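Local coordinates for protein DNA alpha-glucosyltransferase (Enterobacteria phage T4, PDB 1Y8Z) that belongs to the GT-B clan of glycosyltransferases and is modelled here with DNA and UDP bound, at residues C[111-116]-C[134-139]; C[88-93]-C[125-130]. All blocks are in the same frame, centred on the assembly; numbering follows the deposited sequence.

Contact 1. Residues C[111-116]-C[134-139]; sequences VVVYQH and RRADVI. With NCO (cobalt hexammine(III)), chain F.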
ATOM      1  N   VAL C 111     -22.072   9.544  26.473  1.00 16.48           N
ATOM      2  CA  VAL C 111     -21.557   8.908  25.263  1.00 16.30           C
ATOM      3  C   VAL C 111     -22.589   8.964  24.147  1.00 17.39           C
ATOM      4  O   VAL C 111     -23.723   8.479  24.289  1.00 14.98           O
ATOM      5  CB  VAL C 111     -21.149   7.447  25.544  1.00 16.40           C
ATOM      6  CG1 VAL C 111     -20.634   6.783  24.271  1.00 16.31           C
ATOM      7  CG2 VAL C 111     -20.062   7.414  26.630  1.00 17.07           C
ATOM      8  N   VAL C 112     -22.182   9.575  23.039  1.00 15.71           N
ATOM      9  CA  VAL C 112     -23.034   9.741  21.873  1.00 15.37           C
ATOM     10  C   VAL C 112     -22.496   8.919  20.715  1.00 16.22           C
ATOM     11  O   VAL C 112     -21.347   9.084  20.304  1.00 14.46           O
ATOM     12  CB  VAL C 112     -23.090  11.223  21.436  1.00 15.88           C
ATOM     13  CG1 VAL C 112     -24.049  11.391  20.265  1.00 14.87           C
ATOM     14  CG2 VAL C 112     -23.513  12.093  22.619  1.00 14.93           C
ATOM     15  N   VAL C 113     -23.331   8.031  20.190  1.00 14.75           N
ATOM     16  CA  VAL C 113     -22.925   7.185  19.079  1.00 14.91           C
ATOM     17  C   VAL C 113     -23.666   7.548  17.798  1.00 16.69           C
ATOM     18  O   VAL C 113     -24.900   7.583  17.769  1.00 16.15           O
ATOM     19  CB  VAL C 113     -23.187   5.687  19.386  1.00 17.29           C
ATOM     20  CG1 VAL C 113     -22.814   4.823  18.177  1.00 18.01           C
ATOM     21  CG2 VAL C 113     -22.397   5.265  20.599  1.00 18.70           C
ATOM     22  N   TYR C 114     -22.901   7.839  16.752  1.00 14.05           N
ATOM     23  CA  TYR C 114     -23.459   8.149  15.445  1.00 14.54           C
ATOM     24  C   TYR C 114     -23.148   6.953  14.550  1.00 15.45           C
ATOM     25  O   TYR C 114     -21.977   6.598  14.375  1.00 10.45           O
ATOM     26  CB  TYR C 114     -22.797   9.395  14.832  1.00 13.55           C
ATOM     27  CG  TYR C 114     -23.299  10.728  15.347  1.00 13.04           C
ATOM     28  CD1 TYR C 114     -24.312  11.427  14.679  1.00 13.17           C
ATOM     29  CD2 TYR C 114     -22.732  11.318  16.478  1.00 11.35           C
ATOM     30  CE1 TYR C 114     -24.740  12.680  15.123  1.00 12.38           C
ATOM     31  CE2 TYR C 114     -23.146  12.568  16.926  1.00 11.28           C
ATOM     32  CZ  TYR C 114     -24.144  13.247  16.250  1.00 14.59           C
ATOM     33  OH  TYR C 114     -24.524  14.496  16.691  1.00 13.10           O
ATOM     34  N   GLN C 115     -24.182   6.306  14.014  1.00 13.23           N
ATOM     35  CA  GLN C 115     -23.945   5.192  13.100  1.00 12.62           C
ATOM     36  C   GLN C 115     -24.009   5.777  11.704  1.00 12.77           C
ATOM     37  O   GLN C 115     -25.073   6.206  11.244  1.00 15.25           O
ATOM     38  CB  GLN C 115     -25.004   4.094  13.238  1.00 16.24           C
ATOM     39  CG  GLN C 115     -24.810   2.999  12.185  1.00 18.49           C
ATOM     40  CD  GLN C 115     -23.390   2.475  12.190  1.00 15.85           C
ATOM     41  OE1 GLN C 115     -22.931   1.906  13.180  1.00 24.99           O
ATOM     42  NE2 GLN C 115     -22.685   2.672  11.097  1.00 18.34           N
ATOM     43  N   HIS C 116     -22.873   5.785  11.019  1.00 10.89           N
ATOM     44  CA  HIS C 116     -22.787   6.370   9.689  1.00 11.79           C
ATOM     45  C   HIS C 116     -23.032   5.438   8.505  1.00 13.84           C
ATOM     46  O   HIS C 116     -23.259   5.905   7.388  1.00 12.94           O
ATOM     47  CB  HIS C 116     -21.417   7.058   9.534  1.00 12.53           C
ATOM     48  CG  HIS C 116     -21.279   8.297  10.364  1.00  9.97           C
ATOM     49  ND1 HIS C 116     -21.641   9.545   9.903  1.00 13.65           N
ATOM     50  CD2 HIS C 116     -20.896   8.469  11.651  1.00 12.01           C
ATOM     51  CE1 HIS C 116     -21.491  10.430  10.871  1.00 11.37           C
ATOM     52  NE2 HIS C 116     -21.041   9.803  11.943  1.00 13.65           N
ATOM     53  N   ARG C 134     -24.548  -0.272  23.624  1.00 25.22           N
ATOM     54  CA  ARG C 134     -25.013  -0.494  24.995  1.00 27.12           C
ATOM     55  C   ARG C 134     -24.554   0.597  25.971  1.00 27.28           C
ATOM     56  O   ARG C 134     -25.278   0.939  26.909  1.00 26.90           O
ATOM     57  CB  ARG C 134     -24.560  -1.871  25.495  1.00 29.20           C
ATOM     58  CG  ARG C 134     -25.179  -3.024  24.716  1.00 34.75           C
ATOM     59  CD  ARG C 134     -24.902  -4.378  25.354  1.00 39.21           C
ATOM     60  NE  ARG C 134     -25.499  -5.465  24.575  1.00 42.89           N
ATOM     61  CZ  ARG C 134     -26.805  -5.627  24.381  1.00 43.16           C
ATOM     62  NH1 ARG C 134     -27.673  -4.775  24.914  1.00 43.61           N
ATOM     63  NH2 ARG C 134     -27.246  -6.635  23.640  1.00 44.40           N
ATOM     64  N   ARG C 135     -23.360   1.140  25.746  1.00 25.75           N
ATOM     65  CA  ARG C 135     -22.829   2.206  26.599  1.00 24.85           C
ATOM     66  C   ARG C 135     -23.368   3.574  26.178  1.00 23.47           C
ATOM     67  O   ARG C 135     -23.393   4.511  26.970  1.00 22.29           O
ATOM     68  CB  ARG C 135     -21.299   2.232  26.539  1.00 23.15           C
ATOM     69  CG  ARG C 135     -20.649   3.428  27.257  1.00 25.35           C
ATOM     70  CD  ARG C 135     -20.828   3.355  28.769  1.00 24.60           C
ATOM     71  NE  ARG C 135     -20.246   4.498  29.473  1.00 22.07           N
ATOM     72  CZ  ARG C 135     -20.782   5.716  29.506  1.00 24.89           C
ATOM     73  NH1 ARG C 135     -20.180   6.694  30.179  1.00 21.69           N
ATOM     74  NH2 ARG C 135     -21.922   5.960  28.870  1.00 18.47           N
ATOM     75  N   ALA C 136     -23.807   3.686  24.928  1.00 22.64           N
ATOM     76  CA  ALA C 136     -24.316   4.952  24.426  1.00 21.06           C
ATOM     77  C   ALA C 136     -25.466   5.515  25.244  1.00 23.52           C
ATOM     78  O   ALA C 136     -26.357   4.785  25.692  1.00 23.73           O
ATOM     79  CB  ALA C 136     -24.743   4.807  22.975  1.00 20.38           C
ATOM     80  N   ASP C 137     -25.435   6.826  25.451  1.00 21.13           N
ATOM     81  CA  ASP C 137     -26.497   7.497  26.171  1.00 21.96           C
ATOM     82  C   ASP C 137     -27.401   8.122  25.121  1.00 20.68           C
ATOM     83  O   ASP C 137     -28.572   8.396  25.375  1.00 19.83           O
ATOM     84  CB  ASP C 137     -25.922   8.564  27.102  1.00 23.28           C
ATOM     85  CG  ASP C 137     -25.094   7.963  28.220  1.00 26.76           C
ATOM     86  OD1 ASP C 137     -23.891   8.295  28.332  1.00 24.29           O
ATOM     87  OD2 ASP C 137     -25.649   7.143  28.984  1.00 26.69           O
ATOM     88  N   VAL C 138     -26.841   8.328  23.928  1.00 19.68           N
ATOM     89  CA  VAL C 138     -27.570   8.910  22.809  1.00 17.86           C
ATOM     90  C   VAL C 138     -27.108   8.232  21.518  1.00 19.12           C
ATOM     91  O   VAL C 138     -25.907   8.076  21.285  1.00 16.88           O
ATOM     92  CB  VAL C 138     -27.309  10.430  22.701  1.00 19.41           C
ATOM     93  CG1 VAL C 138     -28.156  11.022  21.585  1.00 18.01           C
ATOM     94  CG2 VAL C 138     -27.613  11.113  24.033  1.00 19.32           C
ATOM     95  N   ILE C 139     -28.059   7.837  20.677  1.00 15.63           N
ATOM     96  CA  ILE C 139     -27.733   7.156  19.426  1.00 17.19           C
ATOM     97  C   ILE C 139     -28.389   7.803  18.218  1.00 15.96           C
ATOM     98  O   ILE C 139     -29.582   8.106  18.243  1.00 17.12           O
ATOM     99  CB  ILE C 139     -28.187   5.684  19.479  1.00 17.94           C
ATOM    100  CG1 ILE C 139     -27.533   4.986  20.668  1.00 20.64           C
ATOM    101  CG2 ILE C 139     -27.851   4.982  18.179  1.00 16.83           C
ATOM    102  CD1 ILE C 139     -28.176   3.661  21.020  1.00 24.31           C
TER
HETATM  103 CO   NCO F3001     -27.423   3.080  29.545  1.00 44.13          CO
HETATM  104  N1  NCO F3001     -25.726   3.658  28.627  1.00 43.89           N
HETATM  105  N2  NCO F3001     -28.013   4.999  29.661  1.00 43.63           N
HETATM  106  N3  NCO F3001     -28.334   2.904  27.762  1.00 44.86           N
HETATM  107  N4  NCO F3001     -29.119   2.502  30.462  1.00 44.93           N
HETATM  108  N5  NCO F3001     -26.831   1.159  29.436  1.00 45.02           N
HETATM  109  N6  NCO F3001     -26.511   3.260  31.328  1.00 44.90           N
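The guanidinium of R135 carries V111 on one face: CG2 of V111 sits 3.2 Å above the plane, toward the rim, with NH2 of R135 its nearest atom at 3.3 Å. At the edge, in plane, lies the carboxylate of D137. R135 NH2 reaches D137 OD1 at 3.1 Å in a salt bridge. OD1 lies in the guanidinium plane, but NH2 comes from above the plane of the carboxylate. NH1 of R135 is bonded to the carbonyl of I109. The bend at chi2 (68°) sets the R135 chain across V111 at about a right angle. OD1 of D137 also takes the backbone N of V111 at 2.9 Å, nearly straight, through its anti lone pair. Two bonds thus hold this oxygen. V111 O is gripped twice as well, by N of D137 at 2.6 Å and N of V138. V113 N then bonds to V138 O, and the strands run on in parallel. V112 and V138 point the same way from one face of the sheet. V113 and I139 are on the other, where CG2 of V113 packs tightly on CB of A136 at 3.4 Å. Where helix 129-135 ends, cobalt hexammine ammines donate to the carbonyls of R134 and A136, weakly to that of R135, and to OD2 of D137. Strand 110-114, helix 129-135 and strand 138-141 make a beta-alpha-beta crossover in a Rossmann-like sheet of the GT-B fold.

Contact 2. Residues C[88-93]-C[125-130]; sequences TSVQEA and RNLGLE. With NCO (cobalt hexammine(III)), chain G; nucleotides of chain A.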
ATOM      1  N   THR C  88     -13.272  -5.361  11.425  1.00 31.06           N
ATOM      2  CA  THR C  88     -13.123  -6.781  11.728  1.00 33.72           C
ATOM      3  C   THR C  88     -11.742  -7.327  11.390  1.00 34.27           C
ATOM      4  O   THR C  88     -11.446  -8.490  11.673  1.00 35.88           O
ATOM      5  CB  THR C  88     -14.180  -7.626  10.980  1.00 33.54           C
ATOM      6  OG1 THR C  88     -14.146  -7.307   9.583  1.00 38.44           O
ATOM      7  CG2 THR C  88     -15.571  -7.350  11.524  1.00 35.55           C
ATOM      8  N   SER C  89     -10.894  -6.485  10.803  1.00 33.69           N
ATOM      9  CA  SER C  89      -9.551  -6.902  10.416  1.00 32.45           C
ATOM     10  C   SER C  89      -8.465  -6.634  11.454  1.00 33.04           C
ATOM     11  O   SER C  89      -7.341  -7.112  11.307  1.00 31.89           O
ATOM     12  CB  SER C  89      -9.153  -6.226   9.104  1.00 33.44           C
ATOM     13  OG  SER C  89      -9.115  -4.817   9.247  1.00 33.59           O
ATOM     14  N   VAL C  90      -8.790  -5.874  12.496  1.00 31.85           N
ATOM     15  CA  VAL C  90      -7.808  -5.554  13.527  1.00 31.71           C
ATOM     16  C   VAL C  90      -7.456  -6.784  14.363  1.00 32.19           C
ATOM     17  O   VAL C  90      -8.176  -7.780  14.346  1.00 32.14           O
ATOM     18  CB  VAL C  90      -8.326  -4.434  14.468  1.00 30.04           C
ATOM     19  CG1 VAL C  90      -8.724  -3.225  13.648  1.00 26.68           C
ATOM     20  CG2 VAL C  90      -9.498  -4.934  15.300  1.00 26.59           C
ATOM     21  N   GLN C  91      -6.346  -6.711  15.092  1.00 34.35           N
ATOM     22  CA  GLN C  91      -5.916  -7.824  15.932  1.00 36.94           C
ATOM     23  C   GLN C  91      -6.703  -7.827  17.236  1.00 36.84           C
ATOM     24  O   GLN C  91      -7.298  -6.818  17.612  1.00 35.41           O
ATOM     25  CB  GLN C  91      -4.416  -7.727  16.220  1.00 40.35           C
ATOM     26  CG  GLN C  91      -3.561  -7.633  14.962  1.00 46.30           C
ATOM     27  CD  GLN C  91      -2.136  -8.114  15.177  1.00 52.04           C
ATOM     28  OE1 GLN C  91      -1.904  -9.297  15.446  1.00 55.28           O
ATOM     29  NE2 GLN C  91      -1.173  -7.202  15.057  1.00 53.49           N
ATOM     30  N   GLU C  92      -6.708  -8.965  17.922  1.00 37.14           N
ATOM     31  CA  GLU C  92      -7.438  -9.101  19.180  1.00 37.35           C
ATOM     32  C   GLU C  92      -7.147  -7.994  20.188  1.00 36.30           C
ATOM     33  O   GLU C  92      -8.051  -7.540  20.885  1.00 36.90           O
ATOM     34  CB  GLU C  92      -7.141 -10.464  19.817  1.00 39.34           C
ATOM     35  CG  GLU C  92      -7.764 -11.640  19.081  1.00 43.05           C
ATOM     36  CD  GLU C  92      -9.282 -11.613  19.123  1.00 44.80           C
ATOM     37  OE1 GLU C  92      -9.854 -11.727  20.230  1.00 46.60           O
ATOM     38  OE2 GLU C  92      -9.905 -11.473  18.050  1.00 47.35           O
ATOM     39  N   ALA C  93      -5.889  -7.564  20.259  1.00 34.82           N
ATOM     40  CA  ALA C  93      -5.480  -6.516  21.192  1.00 34.09           C
ATOM     41  C   ALA C  93      -6.246  -5.213  20.964  1.00 32.58           C
ATOM     42  O   ALA C  93      -6.599  -4.512  21.910  1.00 32.85           O
ATOM     43  CB  ALA C  93      -3.981  -6.256  21.057  1.00 33.00           C
ATOM     44  N   ARG C 125     -19.252  -5.413   9.281  1.00 27.28           N
ATOM     45  CA  ARG C 125     -17.793  -5.313   9.249  1.00 28.81           C
ATOM     46  C   ARG C 125     -17.245  -4.507  10.422  1.00 28.00           C
ATOM     47  O   ARG C 125     -16.165  -3.924  10.342  1.00 29.98           O
ATOM     48  CB  ARG C 125     -17.336  -4.683   7.935  1.00 31.28           C
ATOM     49  CG  ARG C 125     -17.556  -5.567   6.725  1.00 37.99           C
ATOM     50  CD  ARG C 125     -17.218  -4.825   5.443  1.00 42.68           C
ATOM     51  NE  ARG C 125     -17.292  -5.697   4.275  1.00 46.28           N
ATOM     52  CZ  ARG C 125     -16.452  -6.699   4.040  1.00 47.99           C
ATOM     53  NH1 ARG C 125     -15.469  -6.955   4.895  1.00 48.45           N
ATOM     54  NH2 ARG C 125     -16.595  -7.442   2.949  1.00 49.19           N
ATOM     55  N   ASN C 126     -18.001  -4.480  11.510  1.00 27.06           N
ATOM     56  CA  ASN C 126     -17.605  -3.762  12.710  1.00 25.35           C
ATOM     57  C   ASN C 126     -17.373  -4.752  13.834  1.00 26.20           C
ATOM     58  O   ASN C 126     -17.936  -5.847  13.835  1.00 24.47           O
ATOM     59  CB  ASN C 126     -18.718  -2.814  13.163  1.00 25.06           C
ATOM     60  CG  ASN C 126     -18.923  -1.665  12.221  1.00 24.40           C
ATOM     61  OD1 ASN C 126     -20.033  -1.431  11.741  1.00 25.71           O
ATOM     62  ND2 ASN C 126     -17.860  -0.928  11.956  1.00 19.80           N
ATOM     63  N   LEU C 127     -16.543  -4.355  14.789  1.00 26.19           N
ATOM     64  CA  LEU C 127     -16.286  -5.162  15.970  1.00 25.70           C
ATOM     65  C   LEU C 127     -16.600  -4.257  17.151  1.00 25.25           C
ATOM     66  O   LEU C 127     -16.215  -3.089  17.153  1.00 26.52           O
ATOM     67  CB  LEU C 127     -14.827  -5.615  16.038  1.00 26.03           C
ATOM     68  CG  LEU C 127     -14.405  -6.743  15.093  1.00 27.68           C
ATOM     69  CD1 LEU C 127     -12.940  -7.090  15.341  1.00 27.52           C
ATOM     70  CD2 LEU C 127     -15.288  -7.966  15.329  1.00 29.08           C
ATOM     71  N   GLY C 128     -17.319  -4.783  18.137  1.00 23.72           N
ATOM     72  CA  GLY C 128     -17.644  -3.985  19.308  1.00 22.88           C
ATOM     73  C   GLY C 128     -18.770  -2.978  19.157  1.00 23.58           C
ATOM     74  O   GLY C 128     -19.004  -2.173  20.060  1.00 23.48           O
ATOM     75  N   LEU C 129     -19.484  -3.008  18.035  1.00 23.04           N
ATOM     76  CA  LEU C 129     -20.573  -2.060  17.855  1.00 21.83           C
ATOM     77  C   LEU C 129     -21.662  -2.290  18.900  1.00 23.26           C
ATOM     78  O   LEU C 129     -22.263  -1.336  19.391  1.00 19.92           O
ATOM     79  CB  LEU C 129     -21.158  -2.164  16.443  1.00 22.38           C
ATOM     80  CG  LEU C 129     -22.263  -1.158  16.097  1.00 22.08           C
ATOM     81  CD1 LEU C 129     -21.794   0.264  16.398  1.00 20.06           C
ATOM     82  CD2 LEU C 129     -22.647  -1.303  14.629  1.00 23.16           C
ATOM     83  N   GLU C 130     -21.903  -3.552  19.252  1.00 23.91           N
ATOM     84  CA  GLU C 130     -22.922  -3.865  20.248  1.00 26.14           C
ATOM     85  C   GLU C 130     -22.596  -3.263  21.614  1.00 25.00           C
ATOM     86  O   GLU C 130     -23.460  -2.640  22.237  1.00 25.92           O
ATOM     87  CB  GLU C 130     -23.119  -5.386  20.375  1.00 26.45           C
ATOM     88  CG  GLU C 130     -23.985  -5.794  21.562  1.00 30.94           C
ATOM     89  CD  GLU C 130     -24.413  -7.254  21.521  1.00 32.27           C
ATOM     90  OE1 GLU C 130     -23.617  -8.103  21.065  1.00 31.06           O
ATOM     91  OE2 GLU C 130     -25.546  -7.548  21.961  1.00 33.06           O
TER
HETATM   92 CO   NCO G3005      -9.846 -11.352  13.928  0.50 46.52          CO
HETATM   93  N1  NCO G3005      -8.287 -10.842  15.091  0.50 45.48           N
HETATM   94  N2  NCO G3005     -10.875  -9.763  14.607  0.50 45.47           N
HETATM   95  N3  NCO G3005      -9.097 -10.234  12.435  0.50 45.83           N
HETATM   96  N4  NCO G3005     -11.405 -11.863  12.766  0.50 45.97           N
HETATM   97  N5  NCO G3005      -8.817 -12.942  13.250  0.50 45.65           N
HETATM   98  N6  NCO G3005     -10.593 -12.471  15.422  0.50 45.27           N
ATOM     99  P    DT A   6     -21.604  -1.230   0.823  1.00 21.61           P
ATOM    100  OP1  DT A   6     -21.869  -0.878   2.239  1.00 22.51           O
ATOM    101  OP2  DT A   6     -21.424  -0.149  -0.178  1.00 19.53           O
ATOM    102  O5'  DT A   6     -20.318  -2.161   0.758  1.00 20.83           O
ATOM    103  C5'  DT A   6     -20.247  -3.338   1.557  1.00 25.44           C
ATOM    104  C4'  DT A   6     -18.874  -3.953   1.451  1.00 25.92           C
ATOM    105  O4'  DT A   6     -18.715  -4.598   0.164  1.00 23.95           O
ATOM    106  C3'  DT A   6     -17.725  -2.947   1.566  1.00 27.45           C
ATOM    107  O3'  DT A   6     -16.658  -3.529   2.319  1.00 32.79           O
ATOM    108  C2'  DT A   6     -17.294  -2.749   0.124  1.00 26.58           C
ATOM    109  C1'  DT A   6     -17.511  -4.142  -0.434  1.00 25.09           C
ATOM    110  N1   DT A   6     -17.648  -4.255  -1.903  1.00 23.85           N
ATOM    111  C2   DT A   6     -16.854  -5.186  -2.547  1.00 24.81           C
ATOM    112  O2   DT A   6     -16.027  -5.877  -1.969  1.00 24.40           O
ATOM    113  N3   DT A   6     -17.062  -5.277  -3.902  1.00 23.46           N
ATOM    114  C4   DT A   6     -17.956  -4.548  -4.663  1.00 24.65           C
ATOM    115  O4   DT A   6     -18.041  -4.755  -5.871  1.00 24.66           O
ATOM    116  C5   DT A   6     -18.738  -3.572  -3.929  1.00 24.30           C
ATOM    117  C7   DT A   6     -19.715  -2.720  -4.677  1.00 22.96           C
ATOM    118  C6   DT A   6     -18.547  -3.476  -2.603  1.00 24.35           C
TER
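L127 lays its isobutyl group against T88, overlapping both backbone and side chain. CG of L127 is 3.6 Å from CA of T88, and CD2 of L127 meets the methyl CG2 of T88 at 3.9 Å. With chi1 at 52° for OG1, that methyl is left on the side of the T88 N, opposite the carbonyl carbon. It rests over the backbone of R125 and N126, with O of N126 at 3.6 Å. V90, two residues after T88 on the same loop, also meets L127. Its CG2 touches CD1 of L127 at 4.1 Å, and the two side chains run past one another, pointing opposite ways. The one backbone bond across the contact, from T88 N to R125 O, is long and weak. R125 O also accepts from NH2 of R11, so a second partner ties this carbonyl to another loop. Most of the contact is therefore apolar touch between two loops at the surface.

A cobalt hexammine sits on this junction. Its ammines donate to the carbonyls of T88 and V90 and to the carboxylate of E92. The bond from N6 of the hexammine to OE2 of E92 is 2.9 Å. E92 bends at chi2 (-65°), which turns OE2 toward the ion. CD1 of L127 lies 3.5 Å from N2 of the hexammine. The ion thus meets a negative carboxylate, carbonyl oxygens and one leucine methyl. R125 extends from CG to NE toward the DNA, and its NE comes within 3.0 Å of O3' of DT6 of chain A. Q91 and G128 are the N-caps of helices 92-103 and 129-135. The arrangement is two helix-entry loops meeting at the surface of a Rossmann-like domain of the GT-B fold, beside the bound DNA.

Overall arrangement
Contact 1 is buried and contact 2 lies at the surface. Their centres are about 17 Å apart, on the same side of the chain's centre. Both use helix 129-135: residues 125-130 lead into it and residues 134-139 lead out. Helix 92-103, entered in contact 2, is followed in the chain by strand 110-114 of contact 1. Q115 and L129 pack where the two contacts touch. Contact 1 is held by parallel strand pairing and by a D137 carboxylate bond to the V111 backbone; its salt bridge lies within 134-139. Contact 2 has mostly apolar touches and one weak backbone bond. Each binds a cobalt hexammine through carbonyls and a carboxylate, at a helix end in contact 1 and around the start of helix 92-103 in contact 2.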